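Local coordinates for probable acetyltransferase (Thermus thermophilus, PDB 3EXN), which probably transfers an acyl group, most likely acetyl, from bound acetyl coenzyme A to an acceptor, as a member of the GCN5-related N-acetyltransferase family, at residues A125-H130 with A136-Q141; A89-L94 with Q108-F113; K20-L25 with E47-D52. All coordinates share one frame; numbering follows the deposited sequence.

Contact 1 of 3, residues A125-H130 with A136-Q141. With ACO (acetyl coenzyme *a), chain C.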
loop_
_atom_site.group_PDB
_atom_site.type_symbol
_atom_site.label_atom_id
_atom_site.label_comp_id
_atom_site.label_asym_id
_atom_site.label_seq_id
_atom_site.Cartn_x
_atom_site.Cartn_y
_atom_site.Cartn_z
ATOM N N ALA A 125 8.471 1.723 5.559
ATOM C CA ALA A 125 7.317 2.401 4.909
ATOM C C ALA A 125 7.819 3.779 4.459
ATOM O O ALA A 125 8.505 4.465 5.226
ATOM C CB ALA A 125 6.192 2.534 5.911
ATOM N N VAL A 126 7.494 4.171 3.206
ATOM C CA VAL A 126 7.908 5.470 2.636
ATOM C C VAL A 126 6.657 6.298 2.367
ATOM O O VAL A 126 5.735 5.811 1.720
ATOM C CB VAL A 126 8.775 5.364 1.396
ATOM C CG1 VAL A 126 8.126 4.458 0.296
ATOM C CG2 VAL A 126 9.134 6.797 0.875
ATOM N N VAL A 127 6.608 7.502 2.955
ATOM C CA VAL A 127 5.444 8.368 2.849
ATOM C C VAL A 127 5.768 9.505 1.880
ATOM O O VAL A 127 6.833 10.106 1.979
ATOM C CB VAL A 127 5.031 8.950 4.200
ATOM C CG1 VAL A 127 3.811 9.893 4.002
ATOM C CG2 VAL A 127 4.742 7.820 5.210
ATOM N N TYR A 128 4.835 9.780 0.941
ATOM C CA TYR A 128 5.072 10.734 -0.129
ATOM C C TYR A 128 4.336 12.023 0.169
ATOM O O TYR A 128 3.138 12.009 0.498
ATOM C CB TYR A 128 4.575 10.158 -1.462
ATOM C CG TYR A 128 5.401 8.952 -1.907
ATOM C CD1 TYR A 128 6.544 9.134 -2.663
ATOM C CD2 TYR A 128 5.057 7.645 -1.536
ATOM C CE1 TYR A 128 7.331 8.049 -3.074
ATOM C CE2 TYR A 128 5.846 6.538 -1.945
ATOM C CZ TYR A 128 6.980 6.766 -2.723
ATOM O OH TYR A 128 7.789 5.730 -3.162
ATOM N N GLY A 129 5.062 13.117 0.079
ATOM C CA GLY A 129 4.490 14.455 0.270
ATOM C C GLY A 129 4.143 14.840 1.698
ATOM O O GLY A 129 4.499 14.154 2.669
ATOM N N HIS A 130 3.465 15.981 1.803
ATOM C CA HIS A 130 2.955 16.490 3.061
ATOM C C HIS A 130 1.705 15.721 3.499
ATOM O O HIS A 130 0.555 16.203 3.373
ATOM C CB HIS A 130 2.586 17.970 2.910
ATOM C CG HIS A 130 2.099 18.595 4.181
ATOM N ND1 HIS A 130 2.947 18.937 5.214
ATOM C CD2 HIS A 130 0.851 18.928 4.591
ATOM C CE1 HIS A 130 2.242 19.461 6.202
ATOM N NE2 HIS A 130 0.968 19.469 5.850
ATOM N N ALA A 136 1.070 9.841 11.035
ATOM C CA ALA A 136 0.457 9.501 12.344
ATOM C C ALA A 136 -0.008 8.014 12.386
ATOM O O ALA A 136 0.200 7.308 13.393
ATOM C CB ALA A 136 -0.712 10.466 12.651
ATOM N N PHE A 137 -0.607 7.532 11.283
ATOM C CA PHE A 137 -1.034 6.131 11.204
ATOM C C PHE A 137 0.121 5.155 11.390
ATOM O O PHE A 137 0.034 4.214 12.204
ATOM C CB PHE A 137 -1.718 5.848 9.864
ATOM C CG PHE A 137 -1.973 4.383 9.614
ATOM C CD1 PHE A 137 -3.059 3.733 10.181
ATOM C CD2 PHE A 137 -1.118 3.655 8.806
ATOM C CE1 PHE A 137 -3.287 2.375 9.937
ATOM C CE2 PHE A 137 -1.331 2.308 8.564
ATOM C CZ PHE A 137 -2.430 1.669 9.141
ATOM N N PHE A 138 1.177 5.336 10.601
ATOM C CA PHE A 138 2.332 4.436 10.674
ATOM C C PHE A 138 3.006 4.455 12.027
ATOM O O PHE A 138 3.410 3.397 12.518
ATOM C CB PHE A 138 3.329 4.653 9.496
ATOM C CG PHE A 138 2.818 4.089 8.170
ATOM C CD1 PHE A 138 2.795 2.711 7.931
ATOM C CD2 PHE A 138 2.332 4.944 7.179
ATOM C CE1 PHE A 138 2.270 2.205 6.722
ATOM C CE2 PHE A 138 1.811 4.439 5.987
ATOM C CZ PHE A 138 1.772 3.080 5.766
ATOM N N GLN A 139 3.131 5.638 12.639
ATOM C CA GLN A 139 3.735 5.712 13.991
ATOM C C GLN A 139 2.900 4.914 15.016
ATOM O O GLN A 139 3.451 4.184 15.886
ATOM C CB GLN A 139 3.920 7.165 14.433
ATOM C CG GLN A 139 4.943 7.994 13.601
ATOM C CD GLN A 139 6.266 8.157 14.347
ATOM O OE1 GLN A 139 6.708 7.243 15.086
ATOM N NE2 GLN A 139 6.899 9.307 14.185
ATOM N N ALA A 140 1.583 5.030 14.904
ATOM C CA ALA A 140 0.654 4.338 15.806
ATOM C C ALA A 140 0.799 2.845 15.697
ATOM O O ALA A 140 0.619 2.141 16.685
ATOM C CB ALA A 140 -0.816 4.759 15.535
ATOM N N GLN A 141 1.193 2.360 14.517
ATOM C CA GLN A 141 1.377 0.911 14.298
ATOM C C GLN A 141 2.788 0.444 14.626
ATOM O O GLN A 141 3.127 -0.713 14.391
ATOM C CB GLN A 141 1.085 0.549 12.853
ATOM C CG GLN A 141 -0.235 1.025 12.381
ATOM C CD GLN A 141 -1.367 0.605 13.308
ATOM O OE1 GLN A 141 -1.471 -0.559 13.663
ATOM N NE2 GLN A 141 -2.237 1.555 13.677
HETATM O O5B ACO C . -6.528 3.062 11.777
HETATM P P1A ACO C . -7.386 2.326 10.572
HETATM O O1A ACO C . -8.864 2.651 10.787
HETATM O O2A ACO C . -6.806 0.935 10.374
HETATM O O3A ACO C . -6.857 3.224 9.320
HETATM P P2A ACO C . -7.425 3.110 7.835
HETATM O O4A ACO C . -8.139 4.441 7.577
HETATM O O5A ACO C . -8.263 1.869 7.637
HETATM O O6A ACO C . -5.981 3.035 7.045
HETATM C CBP ACO C . -4.605 4.614 5.731
HETATM C CCP ACO C . -4.968 4.055 7.119
HETATM C CDP ACO C . -3.996 3.452 4.968
HETATM C CEP ACO C . -3.566 5.727 5.824
HETATM C CAP ACO C . -5.884 5.131 5.016
HETATM O OAP ACO C . -6.473 6.237 5.749
HETATM C C9P ACO C . -5.630 5.643 3.612
HETATM O O9P ACO C . -5.732 4.916 2.634
HETATM N N8P ACO C . -5.319 6.932 3.496
HETATM C C7P ACO C . -5.133 7.601 2.194
HETATM C C6P ACO C . -3.973 7.044 1.371
HETATM C C5P ACO C . -2.662 7.131 2.140
HETATM O O5P ACO C . -2.342 8.151 2.788
HETATM N N4P ACO C . -1.893 6.034 2.072
HETATM C C3P ACO C . -0.608 5.970 2.733
HETATM C C2P ACO C . 0.506 6.425 1.824
HETATM S S1P ACO C . 2.125 6.301 2.599
HETATM C C ACO C . 2.325 4.636 2.363
HETATM O O ACO C . 1.448 4.014 1.823
HETATM C CH3 ACO C . 3.591 3.940 2.825
#

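Contact 2 of 3, residues A89-L94 with Q108-F113. With ACO (acetyl coenzyme *a), chain C.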
loop_
_atom_site.group_PDB
_atom_site.type_symbol
_atom_site.label_atom_id
_atom_site.label_comp_id
_atom_site.label_asym_id
_atom_site.label_seq_id
_atom_site.Cartn_x
_atom_site.Cartn_y
_atom_site.Cartn_z
ATOM N N ALA A 89 12.282 -5.342 3.592
ATOM C CA ALA A 89 11.136 -5.095 2.688
ATOM C C ALA A 89 10.706 -3.655 2.867
ATOM O O ALA A 89 10.929 -3.083 3.924
ATOM C CB ALA A 89 9.952 -6.055 3.016
ATOM N N THR A 90 9.987 -3.095 1.869
ATOM C CA THR A 90 9.530 -1.716 1.974
ATOM C C THR A 90 8.142 -1.678 1.425
ATOM O O THR A 90 7.882 -2.196 0.336
ATOM C CB THR A 90 10.409 -0.741 1.155
ATOM O OG1 THR A 90 11.728 -0.695 1.694
ATOM C CG2 THR A 90 9.830 0.687 1.101
ATOM N N LEU A 91 7.254 -1.070 2.193
ATOM C CA LEU A 91 5.885 -0.808 1.765
ATOM C C LEU A 91 5.905 0.574 1.067
ATOM O O LEU A 91 6.240 1.599 1.679
ATOM C CB LEU A 91 4.916 -0.826 2.995
ATOM C CG LEU A 91 3.417 -0.516 2.750
ATOM C CD1 LEU A 91 2.798 -1.673 2.092
ATOM C CD2 LEU A 91 2.748 -0.230 4.141
ATOM N N SER A 92 5.527 0.601 -0.226
ATOM C CA SER A 92 5.454 1.848 -1.021
ATOM C C SER A 92 4.070 2.459 -1.116
ATOM O O SER A 92 3.952 3.647 -1.359
ATOM C CB SER A 92 6.011 1.618 -2.453
ATOM O OG SER A 92 5.205 0.720 -3.209
ATOM N N LEU A 93 3.036 1.656 -0.916
ATOM C CA LEU A 93 1.663 2.162 -0.933
ATOM C C LEU A 93 0.714 1.237 -0.159
ATOM O O LEU A 93 0.635 0.016 -0.421
ATOM C CB LEU A 93 1.175 2.338 -2.383
ATOM C CG LEU A 93 -0.177 3.004 -2.577
ATOM C CD1 LEU A 93 -0.224 4.373 -1.880
ATOM C CD2 LEU A 93 -0.463 3.100 -4.083
ATOM N N LEU A 94 -0.011 1.841 0.788
ATOM C CA LEU A 94 -1.184 1.220 1.413
ATOM C C LEU A 94 -2.358 2.217 1.272
ATOM O O LEU A 94 -2.306 3.339 1.741
ATOM C CB LEU A 94 -0.910 0.924 2.888
ATOM C CG LEU A 94 -2.082 0.382 3.720
ATOM C CD1 LEU A 94 -2.791 -0.911 3.165
ATOM C CD2 LEU A 94 -1.633 0.142 5.182
ATOM N N GLN A 108 -5.544 -3.924 9.694
ATOM C CA GLN A 108 -5.736 -5.349 9.426
ATOM C C GLN A 108 -4.860 -5.778 8.228
ATOM O O GLN A 108 -4.241 -6.861 8.277
ATOM C CB GLN A 108 -7.205 -5.678 9.144
ATOM C CG GLN A 108 -7.456 -7.207 9.120
ATOM C CD GLN A 108 -8.867 -7.608 8.750
ATOM O OE1 GLN A 108 -9.849 -6.850 8.930
ATOM N NE2 GLN A 108 -8.975 -8.788 8.213
ATOM N N ALA A 109 -4.820 -4.929 7.185
ATOM C CA ALA A 109 -4.085 -5.250 5.934
ATOM C C ALA A 109 -2.581 -5.342 6.250
ATOM O O ALA A 109 -1.869 -6.249 5.793
ATOM C CB ALA A 109 -4.345 -4.203 4.845
ATOM N N LEU A 110 -2.119 -4.409 7.071
ATOM C CA LEU A 110 -0.716 -4.362 7.446
ATOM C C LEU A 110 -0.315 -5.581 8.282
ATOM O O LEU A 110 0.778 -6.192 8.061
ATOM C CB LEU A 110 -0.453 -3.090 8.240
ATOM C CG LEU A 110 0.953 -2.596 8.401
ATOM C CD1 LEU A 110 1.652 -2.509 7.030
ATOM C CD2 LEU A 110 0.854 -1.221 9.099
ATOM N N GLU A 111 -1.187 -5.969 9.209
ATOM C CA GLU A 111 -0.861 -7.084 10.100
ATOM C C GLU A 111 -0.942 -8.401 9.309
ATOM O O GLU A 111 -0.106 -9.287 9.511
ATOM C CB GLU A 111 -1.718 -7.065 11.391
ATOM C CG GLU A 111 -1.470 -5.798 12.340
ATOM C CD GLU A 111 0.036 -5.312 12.434
ATOM O OE1 GLU A 111 0.965 -6.146 12.420
ATOM O OE2 GLU A 111 0.299 -4.078 12.535
ATOM N N ARG A 112 -1.913 -8.520 8.406
ATOM C CA ARG A 112 -2.000 -9.740 7.592
ATOM C C ARG A 112 -0.783 -9.864 6.663
ATOM O O ARG A 112 -0.268 -10.999 6.445
ATOM C CB ARG A 112 -3.287 -9.817 6.793
ATOM C CG ARG A 112 -4.482 -10.118 7.675
ATOM C CD ARG A 112 -5.678 -10.585 6.925
ATOM N NE ARG A 112 -6.828 -10.562 7.813
ATOM C CZ ARG A 112 -7.095 -11.490 8.733
ATOM N NH1 ARG A 112 -6.312 -12.567 8.872
ATOM N NH2 ARG A 112 -8.163 -11.358 9.509
ATOM N N PHE A 113 -0.308 -8.730 6.141
ATOM C CA PHE A 113 0.853 -8.748 5.225
ATOM C C PHE A 113 2.119 -9.081 6.030
ATOM O O PHE A 113 2.888 -9.969 5.654
ATOM C CB PHE A 113 0.955 -7.417 4.482
ATOM C CG PHE A 113 2.231 -7.260 3.700
ATOM C CD1 PHE A 113 2.527 -8.137 2.655
ATOM C CD2 PHE A 113 3.157 -6.291 4.049
ATOM C CE1 PHE A 113 3.737 -8.039 1.947
ATOM C CE2 PHE A 113 4.395 -6.172 3.324
ATOM C CZ PHE A 113 4.666 -7.015 2.307
HETATM O O5B ACO C . -6.528 3.062 11.777
HETATM P P1A ACO C . -7.386 2.326 10.572
HETATM O O1A ACO C . -8.864 2.651 10.787
HETATM O O2A ACO C . -6.806 0.935 10.374
HETATM O O3A ACO C . -6.857 3.224 9.320
HETATM P P2A ACO C . -7.425 3.110 7.835
HETATM O O4A ACO C . -8.139 4.441 7.577
HETATM O O5A ACO C . -8.263 1.869 7.637
HETATM O O6A ACO C . -5.981 3.035 7.045
HETATM C CBP ACO C . -4.605 4.614 5.731
HETATM C CCP ACO C . -4.968 4.055 7.119
HETATM C CDP ACO C . -3.996 3.452 4.968
HETATM C CEP ACO C . -3.566 5.727 5.824
HETATM C CAP ACO C . -5.884 5.131 5.016
HETATM O OAP ACO C . -6.473 6.237 5.749
HETATM C C9P ACO C . -5.630 5.643 3.612
HETATM O O9P ACO C . -5.732 4.916 2.634
HETATM N N8P ACO C . -5.319 6.932 3.496
HETATM C C7P ACO C . -5.133 7.601 2.194
HETATM C C6P ACO C . -3.973 7.044 1.371
HETATM C C5P ACO C . -2.662 7.131 2.140
HETATM O O5P ACO C . -2.342 8.151 2.788
HETATM N N4P ACO C . -1.893 6.034 2.072
HETATM C C3P ACO C . -0.608 5.970 2.733
HETATM C C2P ACO C . 0.506 6.425 1.824
HETATM S S1P ACO C . 2.125 6.301 2.599
HETATM C C ACO C . 2.325 4.636 2.363
HETATM O O ACO C . 1.448 4.014 1.823
HETATM C CH3 ACO C . 3.591 3.940 2.825
#

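Contact 3 of 3, residues K20-L25 with E47-D52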
loop_
_atom_site.group_PDB
_atom_site.type_symbol
_atom_site.label_atom_id
_atom_site.label_comp_id
_atom_site.label_asym_id
_atom_site.label_seq_id
_atom_site.Cartn_x
_atom_site.Cartn_y
_atom_site.Cartn_z
ATOM N N LYS A 20 -4.826 -8.319 -15.590
ATOM C CA LYS A 20 -6.286 -8.373 -15.813
ATOM C C LYS A 20 -7.118 -7.671 -14.714
ATOM O O LYS A 20 -8.267 -7.296 -14.951
ATOM C CB LYS A 20 -6.767 -9.806 -15.987
ATOM C CG LYS A 20 -6.772 -10.618 -14.727
ATOM C CD LYS A 20 -7.320 -12.010 -14.978
ATOM C CE LYS A 20 -7.324 -12.791 -13.674
ATOM N NZ LYS A 20 -5.934 -13.228 -13.285
ATOM N N ASP A 21 -6.525 -7.436 -13.545
ATOM C CA ASP A 21 -7.181 -6.667 -12.482
ATOM C C ASP A 21 -7.245 -5.135 -12.710
ATOM O O ASP A 21 -7.847 -4.418 -11.874
ATOM C CB ASP A 21 -6.541 -6.985 -11.104
ATOM C CG ASP A 21 -6.678 -8.443 -10.694
ATOM O OD1 ASP A 21 -7.727 -9.064 -10.960
ATOM O OD2 ASP A 21 -5.724 -8.968 -10.062
ATOM N N ALA A 22 -6.639 -4.633 -13.821
ATOM C CA ALA A 22 -6.483 -3.193 -14.070
ATOM C C ALA A 22 -7.770 -2.387 -13.902
ATOM O O ALA A 22 -7.785 -1.371 -13.237
ATOM C CB ALA A 22 -5.838 -2.934 -15.467
ATOM N N PRO A 23 -8.875 -2.871 -14.457
ATOM C CA PRO A 23 -10.128 -2.136 -14.270
ATOM C C PRO A 23 -10.594 -1.989 -12.800
ATOM O O PRO A 23 -11.126 -0.933 -12.431
ATOM C CB PRO A 23 -11.120 -2.953 -15.093
ATOM C CG PRO A 23 -10.264 -3.655 -16.117
ATOM C CD PRO A 23 -9.021 -4.001 -15.386
ATOM N N LEU A 24 -10.375 -3.022 -11.990
ATOM C CA LEU A 24 -10.755 -3.004 -10.567
ATOM C C LEU A 24 -9.824 -2.077 -9.786
ATOM O O LEU A 24 -10.265 -1.327 -8.910
ATOM C CB LEU A 24 -10.681 -4.408 -9.964
ATOM C CG LEU A 24 -11.572 -5.500 -10.518
ATOM C CD1 LEU A 24 -11.406 -6.762 -9.651
ATOM C CD2 LEU A 24 -13.042 -5.078 -10.522
ATOM N N LEU A 25 -8.534 -2.137 -10.070
ATOM C CA LEU A 25 -7.604 -1.260 -9.352
ATOM C C LEU A 25 -7.823 0.192 -9.760
ATOM O O LEU A 25 -7.793 1.126 -8.917
ATOM C CB LEU A 25 -6.161 -1.683 -9.606
ATOM C CG LEU A 25 -5.116 -0.817 -8.891
ATOM C CD1 LEU A 25 -5.378 -0.800 -7.354
ATOM C CD2 LEU A 25 -3.697 -1.339 -9.165
ATOM N N GLU A 47 -4.776 3.313 -18.805
ATOM C CA GLU A 47 -3.539 2.964 -19.513
ATOM C C GLU A 47 -2.333 3.004 -18.588
ATOM O O GLU A 47 -1.514 2.087 -18.630
ATOM C CB GLU A 47 -3.325 3.899 -20.702
ATOM C CG GLU A 47 -4.519 3.940 -21.664
ATOM C CD GLU A 47 -5.542 5.084 -21.397
ATOM O OE1 GLU A 47 -6.375 4.955 -20.452
ATOM O OE2 GLU A 47 -5.546 6.104 -22.175
ATOM N N ASP A 48 -2.261 4.044 -17.737
ATOM C CA ASP A 48 -1.240 4.138 -16.669
ATOM C C ASP A 48 -1.272 2.892 -15.737
ATOM O O ASP A 48 -0.229 2.332 -15.380
ATOM C CB ASP A 48 -1.495 5.367 -15.722
ATOM C CG ASP A 48 -1.258 6.777 -16.361
ATOM O OD1 ASP A 48 -0.537 6.951 -17.367
ATOM O OD2 ASP A 48 -1.785 7.769 -15.750
ATOM N N VAL A 49 -2.467 2.498 -15.296
ATOM C CA VAL A 49 -2.601 1.358 -14.302
ATOM C C VAL A 49 -2.121 0.041 -14.959
ATOM O O VAL A 49 -1.331 -0.763 -14.384
ATOM C CB VAL A 49 -4.029 1.237 -13.814
ATOM C CG1 VAL A 49 -4.176 -0.054 -12.982
ATOM C CG2 VAL A 49 -4.426 2.505 -12.953
ATOM N N VAL A 50 -2.517 -0.148 -16.219
ATOM C CA VAL A 50 -2.044 -1.319 -16.970
ATOM C C VAL A 50 -0.525 -1.342 -17.030
ATOM O O VAL A 50 0.084 -2.357 -16.695
ATOM C CB VAL A 50 -2.655 -1.365 -18.380
ATOM C CG1 VAL A 50 -1.931 -2.439 -19.275
ATOM C CG2 VAL A 50 -4.189 -1.598 -18.255
ATOM N N ARG A 51 0.082 -0.231 -17.444
ATOM C CA ARG A 51 1.532 -0.155 -17.542
ATOM C C ARG A 51 2.203 -0.491 -16.187
ATOM O O ARG A 51 3.159 -1.259 -16.122
ATOM C CB ARG A 51 1.918 1.224 -18.052
ATOM C CG ARG A 51 3.362 1.481 -18.215
ATOM C CD ARG A 51 3.555 2.839 -18.852
ATOM N NE ARG A 51 2.806 2.953 -20.114
ATOM C CZ ARG A 51 1.794 3.794 -20.375
ATOM N NH1 ARG A 51 1.350 4.676 -19.472
ATOM N NH2 ARG A 51 1.223 3.762 -21.583
ATOM N N ASP A 52 1.690 0.076 -15.109
ATOM C CA ASP A 52 2.243 -0.152 -13.791
ATOM C C ASP A 52 2.119 -1.622 -13.353
ATOM O O ASP A 52 3.017 -2.155 -12.756
ATOM C CB ASP A 52 1.590 0.821 -12.808
ATOM C CG ASP A 52 2.118 2.262 -12.963
ATOM O OD1 ASP A 52 3.167 2.479 -13.633
ATOM O OD2 ASP A 52 1.498 3.187 -12.415
#

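Contact 1 of 3, residues A125-H130 with A136-Q141
The ring of Phe138 is brought against Ala125 by a first torsion of -74°, which sets CG beside the backbone N and swings the ring from helix 132-140 toward strand 122-128. Ala125 CB lies over one face, 4.2 Å from the centroid of the Phe138 ring and 20° off its normal, a CH-pi contact. Val127 turns CG2 away from its own carbonyl carbon (CG1 at 178°), and CG2 comes obliquely to within 4.2 Å of Phe138 CD2 while also meeting the thioester sulfur S1P. The acetyl methyl CH3 approaches the same ring obliquely, 3.6 Å from Phe138 CZ. Phe137 backs the arrangement: its CD2 sits over the centre of the other Phe138 face, and one face of its own ring lies against the cofactor, with CD1 3.6 Å from ACO CCP and Gln141 CG against the reverse side. Cutting Phe137 back to an alanine would probably open a gap beside CCP and let the Phe138 ring shift. The two segments meet through apolar groups alone, so they give the acetyl methyl and the thioester an apolar wall, while polar grip on the cofactor comes from backbone groups of neighbouring residues and from Asn131.

Contact 2 of 3, residues A89-L94 with Q108-F113
Leu91 and Leu110 meet methyl to methyl, CD2 of the first 3.8 Å from CD1 of the second, their side chains set at a slant to each other. Three residues further along the strand, Leu94 CD1 rests on Ala109 CB at 4.0 Å. Leu94 serves two partners at once: with CG anti to the backbone N (chi1 175°), the branch reaches the helix through CD1, while CG lies 3.8 Å from the cofactor methyl CDP. Its backbone is engaged as well. Leu94 N donates to the acetyl carbonyl O of the cofactor over 2.8 Å at 154°, and cofactor N4P donates to Leu94 O over 2.7 Å in a more bent bond of 138°, so the pantetheine arm is held much like an added strand. A classic beta bulge, in which Ser92 and Leu93 both face Asp78, positions these groups. The extra residue lets Leu91 and Leu94, three apart, both point to the helix, and it accompanies the parting of strands 89-96 and 122-128 that admits acetyl-CoA in this family. Gly104, just before helix 105-115, and Gly106 in its first turn also bind the cofactor through backbone N. The helix is the crossover of a beta-alpha-beta unit between those two strands; Ala109 and Leu94 both touch Leu67 of strand 62-69, and Phe113 extends the packing onto Phe65 and onto Ala79 of strand 72-81.

Contact 3 of 3, residues K20-L25 with E47-D52
Ala22 CB points toward helix 46-57 and touches two successive valines there. The closer is Val50, whose CG2 lies 3.5 Å from Ala22 CB, a tight fit of two methyls near the outer margin of the contact. Val50 itself does not aim at its partner; a first torsion of 168° for CG1 leaves CG2 beside the backbone N, and that branch does the touching. Val49, deeper in, points at the opposing segment and adopts nearly the same torsion, but here CG1 is the working branch: it settles over the backbone of Ala22, 3.9 Å from Ala22 O, and stands 4.2 Å from Ala22 CB. The same CG1 reaches on to Leu25, where it meets CD2 at 4.1 Å, the two side chains crossing obliquely. Val49 CG1 thus fits between the Ala22 carbonyl and the Leu25 tip, one turn of helix apart. With just a methyl on Ala22 the backbones can come close, with 5.6 Å between Ala22 CA and Val50 CA. The Leu25 N to Asp21 O hydrogen bond, 3.0 Å, belongs to the turn that presents Ala22 and Leu25 together. The contact is plain packing of helix 22-30 on helix 46-57, about 12 Å from acetyl-CoA measured from the Leu25 side chain. Leu46 and Leu53 continue it along helix 46-57, Leu53 touching both Ala22 and Leu25, while Leu24 and Leu25 lean on Leu66 of strand 62-69, joining the helix pair to the sheet.

From the N terminus the three contacts follow in series, none nested and none crossing. Contact 3 closes first, across 21 residues, largely helical, and pairs helices 22-30 and 46-57 ahead of strand 62-69. Contact 2 closes the 13 residues between strand 89-96 and its crossover helix, and contact 1 closes just five, four of them already in helix 132-140. Contacts 1 and 2 join through neighbouring parallel strands: Val126 N lies 3.2 Å from Leu91 O, a probable hydrogen bond, and Phe138 CE1 packs on Leu91 CD2. Both touch acetyl-CoA, contact 2 from strand 89-96 and contact 1 from strand 122-128 and helix 132-140. Contact 3 stands apart, its centre about 20 Å from that of contact 2.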